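Local coordinates for Serine/threonine-protein kinase Tel1 (PDB 6SKY) that catalyses phosphate transfer from ATP to serine and threonine side chains of proteins, and probably switches on checkpoint signalling as a sensor of DNA damage, at residues K2117-G2122 with Q2129-R2134; R1639-S1644 with A2086-T2091; C2107-F2112 with R2158-R2163. One frame throughout, in Å; residues are numbered along the deposited sequence.

Contact 1 (K2117-G2122 with Q2129-R2134); sequences KWMMSG and QILSCR
Met2119 reaches from helix 2102-2119 toward Ile2130, Leu2131 and Arg2134 of helix 2124-2143. Its CG stands anti to the carbonyl carbon (chi1 -77°), and the chain runs on extended, which carries the thioether to the second helix. The end of the chain does the touching. Met2119 CE meets Ile2130 CG2 at 3.7 Å, the two side chains meeting at a slant. Met2119 SD passes Leu2131 CD2 at 4.0 Å, the two chains running in opposite directions.

Arg2134 comes from the far side, and its NH1 lies 3.6 Å from Met2119 CE. Leu2131 CD2 sits over one face of that guanidinium, 3.6 Å above its plane and toward the rim. The arginine also has a cation-pi partner in Phe2112, and Glu2092 makes a long, weak ion pair with NH1.

Trp2118 adds a smaller touch. Its CZ2 edge faces Ile2130 CD1 at 4.4 Å, near the ring plane, while Met2119 CG lies over one ring face. The indole NE1 is hydrogen-bonded to Ala1642 O of helix 1627-1644.

With an alanine at Met2119, Ile2130 CG2 and Leu2131 CD2 would probably lose their neighbour across the hairpin, and the Arg2134 guanidinium would be less confined.

The contact is apolar apart from the arginine, and Ile2171 of helix 2154-2174 also touches Met2119. Two successive helices joined by a short turn and packed through such side chains form a helical hairpin, as expected in the alpha-solenoid FAT domain.

Contact 2 (R1639-S1644 with A2086-T2091); sequences RSFAAS and ALAALT
Ala1642 and Ala2088 meet methyl to methyl, CB to CB, at 3.8 Å. Their small side chains let the backbones come close, with Ala1642 CA and Ala2088 CA 5.2 Å apart. Phe1641 flanks the pair. Its ring presents an edge to the same methyl, and CD1 lies 4.1 Å from Ala2088 CB.

The other half of the contact joins Arg1639 to Thr2091. The CB of Arg1639 points away from the partner helix, but the chain bends at chi3 (-51°) and brings the guanidinium back. Thr2091 CG2 then lies over one face of the guanidinium, off centre, and 3.8 Å from Arg1639 NH2. The arginine chain runs roughly perpendicular to the threonine side chain.

The threonine is held from within its own helix. Thr2091 OG1 donates to Leu2087 O at 2.8 Å, on the opposite face of that carbonyl from Thr2091 N. This bond is likely to hold the side chain so that CG2 faces the arginine. Arg1639 NH1 in turn forms a salt bridge with Asp2095, one turn further along the helix of Thr2091.

Further out, Ile2130 of helix 2124-2143 touches both Phe1641 and Ala2088. The two segment axes approach to 8.1 Å and cross at -98°, so the helices meet at one crossing point and not along their length.

Alanines at the crossing thus set the close approach, and the flanking arginine packs a charged group against a methyl. Buried as it is, the guanidinium is probably stabilised by the carboxylate of Asp2095, so the charge is likely to be paired within the interface.

Contact 3 (C2107-F2112 with R2158-R2163); sequences CTLATF and RLVQIR
Within segments 2107-2112 and 2158-2163, both helical, the closest CA atoms are those of Leu2109 and Val2160, 7.5 Å apart. The helices, 2102-2119 and 2154-2174, belong to the alpha solenoid of the FAT domain. They do not follow each other in the chain; helix 2124-2143 comes between them, and its Leu2138 also touches Val2160.

Leu2109 carries the contact from its side. Its CG is anti to the backbone N (chi1 -154°), which sends the branch point toward the other helix, and chi2 (56°) sets where the two methyls go. The branches take different partners. Leu2109 CD1 lies 4.1 Å from Val2160 CG2, the two side chains lying alongside with their ends pointing opposite ways. Leu2109 CD2 rests on the arginine, 3.6 Å from Arg2163 CD.

The leucine lies crosswise to the arginine. It packs against the aliphatic part of Arg2163, through CD and also through CB, which is 4.1 Å from Leu2109 CD1. Leu2109 CD2 reaches Arg2163 NH2 as well, at 3.7 Å, approaching the guanidinium obliquely. Leu2109 is buried, whereas Arg2163 is partly exposed, and its carbon chain lies against the leucine at the edge of the contact.

Within helix 2102-2119, Thr2111 OG1 donates to Cys2107 O at 2.8 Å. That carbonyl also receives Thr2111 N, from the opposite face.

The arginine also packs on its own helix. Leu2159 CG sits over one face of the Arg2163 guanidinium, 3.8 Å above the plane and displaced toward its rim.

In the fold
Contacts 1 and 3 share helix 2102-2119, which packs on helix 2124-2143 in contact 1 and, further back, on helix 2154-2174 in contact 3. Contact 2 brings in helix 1627-1644, from much earlier in the chain. Trp2118 joins contact 1 to contact 2. Contact 3 does not touch contact 2. All three are mainly buried, but contact 3 has a partly exposed arginine at its border. Each sets an arginine against aliphatic groups. Beyond the segments, Arg1639 finds a carboxylate and Arg2134 a ring, while Arg2163 meets its leucine mainly through its carbon chain. Alanines bring the backbones closest in contact 2; longer side chains span the other two.

Contact 1 (K2117-G2122 with Q2129-R2134)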
loop_
_atom_site.group_PDB
_atom_site.type_symbol
_atom_site.label_atom_id
_atom_site.label_comp_id
_atom_site.label_asym_id
_atom_site.label_seq_id
_atom_site.Cartn_x
_atom_site.Cartn_y
_atom_site.Cartn_z
ATOM N N LYS A 2117 -16.147 -18.316 -17.384
ATOM C CA LYS A 2117 -15.184 -19.360 -17.031
ATOM C C LYS A 2117 -13.889 -19.193 -17.807
ATOM O O LYS A 2117 -12.800 -19.307 -17.239
ATOM C CB LYS A 2117 -15.757 -20.754 -17.282
ATOM C CG LYS A 2117 -17.169 -20.970 -16.781
ATOM C CD LYS A 2117 -17.260 -20.981 -15.271
ATOM C CE LYS A 2117 -18.673 -21.326 -14.839
ATOM N NZ LYS A 2117 -18.778 -21.565 -13.377
ATOM N N TRP A 2118 -13.981 -18.925 -19.113
ATOM C CA TRP A 2118 -12.719 -18.676 -19.836
ATOM C C TRP A 2118 -12.075 -17.359 -19.402
ATOM O O TRP A 2118 -10.847 -17.262 -19.330
ATOM C CB TRP A 2118 -12.894 -18.718 -21.372
ATOM C CG TRP A 2118 -13.130 -17.406 -22.146
ATOM C CD1 TRP A 2118 -14.278 -17.046 -22.766
ATOM C CD2 TRP A 2118 -12.195 -16.345 -22.414
ATOM N NE1 TRP A 2118 -14.139 -15.830 -23.368
ATOM C CE2 TRP A 2118 -12.870 -15.376 -23.164
ATOM C CE3 TRP A 2118 -10.870 -16.110 -22.068
ATOM C CZ2 TRP A 2118 -12.270 -14.201 -23.576
ATOM C CZ3 TRP A 2118 -10.280 -14.938 -22.477
ATOM C CH2 TRP A 2118 -10.977 -14.002 -23.222
ATOM N N MET A 2119 -12.890 -16.346 -19.090
ATOM C CA MET A 2119 -12.391 -14.980 -18.936
ATOM C C MET A 2119 -11.588 -14.789 -17.667
ATOM O O MET A 2119 -10.741 -13.896 -17.610
ATOM C CB MET A 2119 -13.546 -13.994 -18.930
ATOM C CG MET A 2119 -14.126 -13.709 -20.262
ATOM S SD MET A 2119 -15.620 -12.756 -20.152
ATOM C CE MET A 2119 -15.880 -12.445 -21.874
ATOM N N MET A 2120 -11.866 -15.582 -16.630
ATOM C CA MET A 2120 -11.173 -15.393 -15.354
ATOM C C MET A 2120 -9.655 -15.381 -15.488
ATOM O O MET A 2120 -8.977 -14.673 -14.741
ATOM C CB MET A 2120 -11.573 -16.478 -14.367
ATOM C CG MET A 2120 -13.000 -16.392 -13.915
ATOM S SD MET A 2120 -13.334 -14.931 -12.938
ATOM C CE MET A 2120 -15.055 -15.208 -12.567
ATOM N N SER A 2121 -9.100 -16.146 -16.421
ATOM C CA SER A 2121 -7.655 -16.256 -16.570
ATOM C C SER A 2121 -7.094 -15.533 -17.785
ATOM O O SER A 2121 -5.869 -15.456 -17.925
ATOM C CB SER A 2121 -7.243 -17.728 -16.644
ATOM O OG SER A 2121 -8.376 -18.566 -16.766
ATOM N N GLY A 2122 -7.934 -15.005 -18.661
ATOM C CA GLY A 2122 -7.470 -14.449 -19.907
ATOM C C GLY A 2122 -6.785 -13.111 -19.747
ATOM O O GLY A 2122 -6.674 -12.542 -18.666
ATOM N N GLN A 2129 -12.387 -5.126 -22.735
ATOM C CA GLN A 2129 -13.072 -4.669 -23.938
ATOM C C GLN A 2129 -14.394 -5.398 -24.145
ATOM O O GLN A 2129 -15.444 -4.769 -24.342
ATOM C CB GLN A 2129 -12.151 -4.865 -25.128
ATOM C CG GLN A 2129 -12.756 -4.566 -26.449
ATOM C CD GLN A 2129 -11.751 -4.676 -27.548
ATOM O OE1 GLN A 2129 -10.561 -4.777 -27.298
ATOM N NE2 GLN A 2129 -12.218 -4.663 -28.774
ATOM N N ILE A 2130 -14.363 -6.729 -24.096
ATOM C CA ILE A 2130 -15.577 -7.506 -24.307
ATOM C C ILE A 2130 -16.619 -7.181 -23.250
ATOM O O ILE A 2130 -17.808 -7.052 -23.554
ATOM C CB ILE A 2130 -15.244 -9.006 -24.331
ATOM C CG1 ILE A 2130 -14.384 -9.330 -25.538
ATOM C CG2 ILE A 2130 -16.492 -9.826 -24.385
ATOM C CD1 ILE A 2130 -14.010 -10.765 -25.612
ATOM N N LEU A 2131 -16.199 -7.022 -22.000
ATOM C CA LEU A 2131 -17.167 -6.824 -20.932
ATOM C C LEU A 2131 -17.794 -5.437 -20.985
ATOM O O LEU A 2131 -18.991 -5.282 -20.711
ATOM C CB LEU A 2131 -16.504 -7.073 -19.588
ATOM C CG LEU A 2131 -16.245 -8.533 -19.251
ATOM C CD1 LEU A 2131 -15.629 -8.628 -17.894
ATOM C CD2 LEU A 2131 -17.514 -9.315 -19.294
ATOM N N SER A 2132 -17.016 -4.416 -21.344
ATOM C CA SER A 2132 -17.598 -3.086 -21.484
ATOM C C SER A 2132 -18.593 -3.038 -22.631
ATOM O O SER A 2132 -19.683 -2.458 -22.497
ATOM C CB SER A 2132 -16.506 -2.054 -21.696
ATOM O OG SER A 2132 -16.030 -2.120 -23.013
ATOM N N CYS A 2133 -18.251 -3.647 -23.766
ATOM C CA CYS A 2133 -19.206 -3.678 -24.866
ATOM C C CYS A 2133 -20.460 -4.458 -24.495
ATOM O O CYS A 2133 -21.559 -4.104 -24.920
ATOM C CB CYS A 2133 -18.558 -4.257 -26.112
ATOM S SG CYS A 2133 -17.485 -3.114 -26.965
ATOM N N ARG A 2134 -20.322 -5.519 -23.702
ATOM C CA ARG A 2134 -21.493 -6.281 -23.283
ATOM C C ARG A 2134 -22.403 -5.455 -22.390
ATOM O O ARG A 2134 -23.631 -5.560 -22.469
ATOM C CB ARG A 2134 -21.055 -7.548 -22.565
ATOM C CG ARG A 2134 -22.185 -8.423 -22.122
ATOM C CD ARG A 2134 -21.725 -9.415 -21.101
ATOM N NE ARG A 2134 -20.836 -10.415 -21.671
ATOM C CZ ARG A 2134 -20.247 -11.370 -20.967
ATOM N NH1 ARG A 2134 -19.457 -12.241 -21.561
ATOM N NH2 ARG A 2134 -20.448 -11.450 -19.665
#

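Contact 2 (R1639-S1644 with A2086-T2091)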
loop_
_atom_site.group_PDB
_atom_site.type_symbol
_atom_site.label_atom_id
_atom_site.label_comp_id
_atom_site.label_asym_id
_atom_site.label_seq_id
_atom_site.Cartn_x
_atom_site.Cartn_y
_atom_site.Cartn_z
ATOM N N ARG A 1639 -17.513 -15.492 -32.548
ATOM C CA ARG A 1639 -17.996 -16.455 -31.570
ATOM C C ARG A 1639 -16.860 -17.316 -31.036
ATOM O O ARG A 1639 -16.817 -17.628 -29.843
ATOM C CB ARG A 1639 -19.086 -17.309 -32.191
ATOM C CG ARG A 1639 -19.863 -18.112 -31.205
ATOM C CD ARG A 1639 -20.976 -18.843 -31.896
ATOM N NE ARG A 1639 -21.763 -17.947 -32.733
ATOM C CZ ARG A 1639 -22.826 -17.280 -32.306
ATOM N NH1 ARG A 1639 -23.230 -17.410 -31.053
ATOM N NH2 ARG A 1639 -23.484 -16.484 -33.129
ATOM N N SER A 1640 -15.907 -17.679 -31.891
ATOM C CA SER A 1640 -14.758 -18.446 -31.428
ATOM C C SER A 1640 -13.907 -17.656 -30.441
ATOM O O SER A 1640 -13.428 -18.208 -29.445
ATOM C CB SER A 1640 -13.921 -18.881 -32.622
ATOM O OG SER A 1640 -12.635 -19.289 -32.213
ATOM N N PHE A 1641 -13.695 -16.366 -30.700
ATOM C CA PHE A 1641 -12.882 -15.565 -29.789
ATOM C C PHE A 1641 -13.630 -15.266 -28.500
ATOM O O PHE A 1641 -13.032 -15.245 -27.422
ATOM C CB PHE A 1641 -12.452 -14.273 -30.469
ATOM C CG PHE A 1641 -11.525 -13.435 -29.654
ATOM C CD1 PHE A 1641 -11.997 -12.393 -28.897
ATOM C CD2 PHE A 1641 -10.177 -13.680 -29.654
ATOM C CE1 PHE A 1641 -11.145 -11.625 -28.162
ATOM C CE2 PHE A 1641 -9.327 -12.908 -28.920
ATOM C CZ PHE A 1641 -9.811 -11.883 -28.177
ATOM N N ALA A 1642 -14.933 -15.031 -28.579
ATOM C CA ALA A 1642 -15.709 -14.821 -27.372
ATOM C C ALA A 1642 -15.824 -16.081 -26.541
ATOM O O ALA A 1642 -16.073 -15.989 -25.339
ATOM C CB ALA A 1642 -17.101 -14.313 -27.720
ATOM N N ALA A 1643 -15.666 -17.253 -27.142
ATOM C CA ALA A 1643 -15.723 -18.484 -26.375
ATOM C C ALA A 1643 -14.366 -18.970 -25.896
ATOM O O ALA A 1643 -14.316 -19.756 -24.949
ATOM C CB ALA A 1643 -16.381 -19.582 -27.199
ATOM N N SER A 1644 -13.270 -18.542 -26.510
ATOM C CA SER A 1644 -11.976 -19.059 -26.090
ATOM C C SER A 1644 -10.986 -17.960 -25.755
ATOM O O SER A 1644 -10.056 -18.176 -24.979
ATOM C CB SER A 1644 -11.382 -19.950 -27.177
ATOM O OG SER A 1644 -11.059 -19.202 -28.334
ATOM N N ALA A 2086 -13.583 -6.653 -31.222
ATOM C CA ALA A 2086 -14.689 -6.004 -31.919
ATOM C C ALA A 2086 -15.612 -7.027 -32.565
ATOM O O ALA A 2086 -16.837 -6.887 -32.518
ATOM C CB ALA A 2086 -14.153 -5.041 -32.971
ATOM N N LEU A 2087 -15.040 -8.053 -33.190
ATOM C CA LEU A 2087 -15.858 -9.130 -33.737
ATOM C C LEU A 2087 -16.686 -9.808 -32.657
ATOM O O LEU A 2087 -17.867 -10.102 -32.866
ATOM C CB LEU A 2087 -14.979 -10.158 -34.438
ATOM C CG LEU A 2087 -14.415 -9.850 -35.815
ATOM C CD1 LEU A 2087 -13.540 -10.981 -36.239
ATOM C CD2 LEU A 2087 -15.528 -9.666 -36.784
ATOM N N ALA A 2088 -16.081 -10.073 -31.499
ATOM C CA ALA A 2088 -16.811 -10.724 -30.412
ATOM C C ALA A 2088 -17.945 -9.850 -29.885
ATOM O O ALA A 2088 -19.041 -10.345 -29.591
ATOM C CB ALA A 2088 -15.851 -11.088 -29.290
ATOM N N ALA A 2089 -17.704 -8.546 -29.766
ATOM C CA ALA A 2089 -18.742 -7.618 -29.330
ATOM C C ALA A 2089 -19.904 -7.573 -30.311
ATOM O O ALA A 2089 -21.071 -7.615 -29.909
ATOM C CB ALA A 2089 -18.144 -6.229 -29.150
ATOM N N LEU A 2090 -19.606 -7.459 -31.607
ATOM C CA LEU A 2090 -20.670 -7.447 -32.605
ATOM C C LEU A 2090 -21.444 -8.754 -32.613
ATOM O O LEU A 2090 -22.656 -8.755 -32.841
ATOM C CB LEU A 2090 -20.098 -7.164 -33.986
ATOM C CG LEU A 2090 -19.564 -5.764 -34.251
ATOM C CD1 LEU A 2090 -18.701 -5.778 -35.471
ATOM C CD2 LEU A 2090 -20.690 -4.812 -34.442
ATOM N N THR A 2091 -20.780 -9.871 -32.332
ATOM C CA THR A 2091 -21.484 -11.147 -32.298
ATOM C C THR A 2091 -22.417 -11.247 -31.097
ATOM O O THR A 2091 -23.529 -11.762 -31.220
ATOM C CB THR A 2091 -20.477 -12.290 -32.306
ATOM O OG1 THR A 2091 -19.683 -12.197 -33.486
ATOM C CG2 THR A 2091 -21.174 -13.605 -32.313
#

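Contact 3 (C2107-F2112 with R2158-R2163)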
loop_
_atom_site.group_PDB
_atom_site.type_symbol
_atom_site.label_atom_id
_atom_site.label_comp_id
_atom_site.label_asym_id
_atom_site.label_seq_id
_atom_site.Cartn_x
_atom_site.Cartn_y
_atom_site.Cartn_z
ATOM N N CYS A 2107 -30.804 -18.903 -22.172
ATOM C CA CYS A 2107 -29.665 -19.545 -22.819
ATOM C C CYS A 2107 -28.549 -18.546 -23.096
ATOM O O CYS A 2107 -27.365 -18.878 -22.961
ATOM C CB CYS A 2107 -30.114 -20.236 -24.100
ATOM S SG CYS A 2107 -30.952 -21.814 -23.818
ATOM N N THR A 2108 -28.898 -17.314 -23.466
ATOM C CA THR A 2108 -27.875 -16.288 -23.647
ATOM C C THR A 2108 -27.156 -15.984 -22.336
ATOM O O THR A 2108 -25.927 -15.824 -22.308
ATOM C CB THR A 2108 -28.508 -15.025 -24.220
ATOM O OG1 THR A 2108 -29.547 -15.395 -25.131
ATOM C CG2 THR A 2108 -27.475 -14.210 -24.970
ATOM N N LEU A 2109 -27.901 -15.923 -21.234
ATOM C CA LEU A 2109 -27.268 -15.689 -19.939
ATOM C C LEU A 2109 -26.324 -16.831 -19.557
ATOM O O LEU A 2109 -25.214 -16.599 -19.049
ATOM C CB LEU A 2109 -28.348 -15.487 -18.883
ATOM C CG LEU A 2109 -28.013 -14.669 -17.643
ATOM C CD1 LEU A 2109 -27.508 -13.305 -18.029
ATOM C CD2 LEU A 2109 -29.241 -14.550 -16.789
ATOM N N ALA A 2110 -26.734 -18.075 -19.804
ATOM C CA ALA A 2110 -25.850 -19.202 -19.512
ATOM C C ALA A 2110 -24.599 -19.181 -20.384
ATOM O O ALA A 2110 -23.508 -19.576 -19.934
ATOM C CB ALA A 2110 -26.606 -20.511 -19.692
ATOM N N THR A 2111 -24.730 -18.731 -21.631
ATOM C CA THR A 2111 -23.551 -18.563 -22.473
ATOM C C THR A 2111 -22.589 -17.552 -21.870
ATOM O O THR A 2111 -21.368 -17.763 -21.867
ATOM C CB THR A 2111 -23.968 -18.130 -23.871
ATOM O OG1 THR A 2111 -24.952 -19.035 -24.377
ATOM C CG2 THR A 2111 -22.787 -18.152 -24.784
ATOM N N PHE A 2112 -23.123 -16.440 -21.368
ATOM C CA PHE A 2112 -22.274 -15.455 -20.708
ATOM C C PHE A 2112 -21.516 -16.071 -19.542
ATOM O O PHE A 2112 -20.336 -15.766 -19.326
ATOM C CB PHE A 2112 -23.115 -14.281 -20.230
ATOM C CG PHE A 2112 -23.632 -13.431 -21.333
ATOM C CD1 PHE A 2112 -23.120 -13.549 -22.606
ATOM C CD2 PHE A 2112 -24.625 -12.505 -21.101
ATOM C CE1 PHE A 2112 -23.593 -12.771 -23.620
ATOM C CE2 PHE A 2112 -25.098 -11.727 -22.119
ATOM C CZ PHE A 2112 -24.583 -11.859 -23.376
ATOM N N ARG A 2158 -34.637 -5.659 -17.938
ATOM C CA ARG A 2158 -33.947 -5.081 -16.794
ATOM C C ARG A 2158 -33.282 -6.154 -15.951
ATOM O O ARG A 2158 -32.133 -5.999 -15.524
ATOM C CB ARG A 2158 -34.930 -4.283 -15.956
ATOM C CG ARG A 2158 -34.280 -3.252 -15.113
ATOM C CD ARG A 2158 -33.580 -2.262 -15.985
ATOM N NE ARG A 2158 -33.649 -0.930 -15.420
ATOM C CZ ARG A 2158 -33.470 0.175 -16.124
ATOM N NH1 ARG A 2158 -33.554 1.354 -15.530
ATOM N NH2 ARG A 2158 -33.213 0.101 -17.420
ATOM N N LEU A 2159 -33.990 -7.250 -15.698
ATOM C CA LEU A 2159 -33.429 -8.318 -14.888
ATOM C C LEU A 2159 -32.206 -8.929 -15.551
ATOM O O LEU A 2159 -31.212 -9.234 -14.878
ATOM C CB LEU A 2159 -34.495 -9.374 -14.640
ATOM C CG LEU A 2159 -34.204 -10.357 -13.524
ATOM C CD1 LEU A 2159 -33.850 -9.597 -12.284
ATOM C CD2 LEU A 2159 -35.418 -11.205 -13.295
ATOM N N VAL A 2160 -32.246 -9.104 -16.872
ATOM C CA VAL A 2160 -31.103 -9.704 -17.545
ATOM C C VAL A 2160 -29.927 -8.738 -17.571
ATOM O O VAL A 2160 -28.767 -9.162 -17.478
ATOM C CB VAL A 2160 -31.505 -10.185 -18.951
ATOM C CG1 VAL A 2160 -30.995 -9.264 -20.018
ATOM C CG2 VAL A 2160 -30.986 -11.573 -19.184
ATOM N N GLN A 2161 -30.192 -7.433 -17.641
ATOM C CA GLN A 2161 -29.109 -6.462 -17.553
ATOM C C GLN A 2161 -28.439 -6.507 -16.189
ATOM O O GLN A 2161 -27.207 -6.469 -16.086
ATOM C CB GLN A 2161 -29.643 -5.066 -17.827
ATOM C CG GLN A 2161 -28.614 -3.990 -17.706
ATOM C CD GLN A 2161 -29.225 -2.628 -17.680
ATOM O OE1 GLN A 2161 -30.434 -2.485 -17.623
ATOM N NE2 GLN A 2161 -28.393 -1.612 -17.718
ATOM N N ILE A 2162 -29.240 -6.589 -15.130
ATOM C CA ILE A 2162 -28.696 -6.669 -13.780
ATOM C C ILE A 2162 -27.828 -7.907 -13.624
ATOM O O ILE A 2162 -26.718 -7.846 -13.083
ATOM C CB ILE A 2162 -29.837 -6.642 -12.752
ATOM C CG1 ILE A 2162 -30.458 -5.255 -12.713
ATOM C CG2 ILE A 2162 -29.340 -7.031 -11.390
ATOM C CD1 ILE A 2162 -31.709 -5.202 -11.941
ATOM N N ARG A 2163 -28.318 -9.051 -14.095
ATOM C CA ARG A 2163 -27.547 -10.281 -13.963
ATOM C C ARG A 2163 -26.231 -10.216 -14.731
ATOM O O ARG A 2163 -25.190 -10.664 -14.230
ATOM C CB ARG A 2163 -28.376 -11.464 -14.430
ATOM C CG ARG A 2163 -29.586 -11.716 -13.592
ATOM C CD ARG A 2163 -29.831 -13.188 -13.510
ATOM N NE ARG A 2163 -31.076 -13.506 -12.831
ATOM C CZ ARG A 2163 -32.215 -13.773 -13.457
ATOM N NH1 ARG A 2163 -33.304 -14.056 -12.757
ATOM N NH2 ARG A 2163 -32.266 -13.760 -14.781
#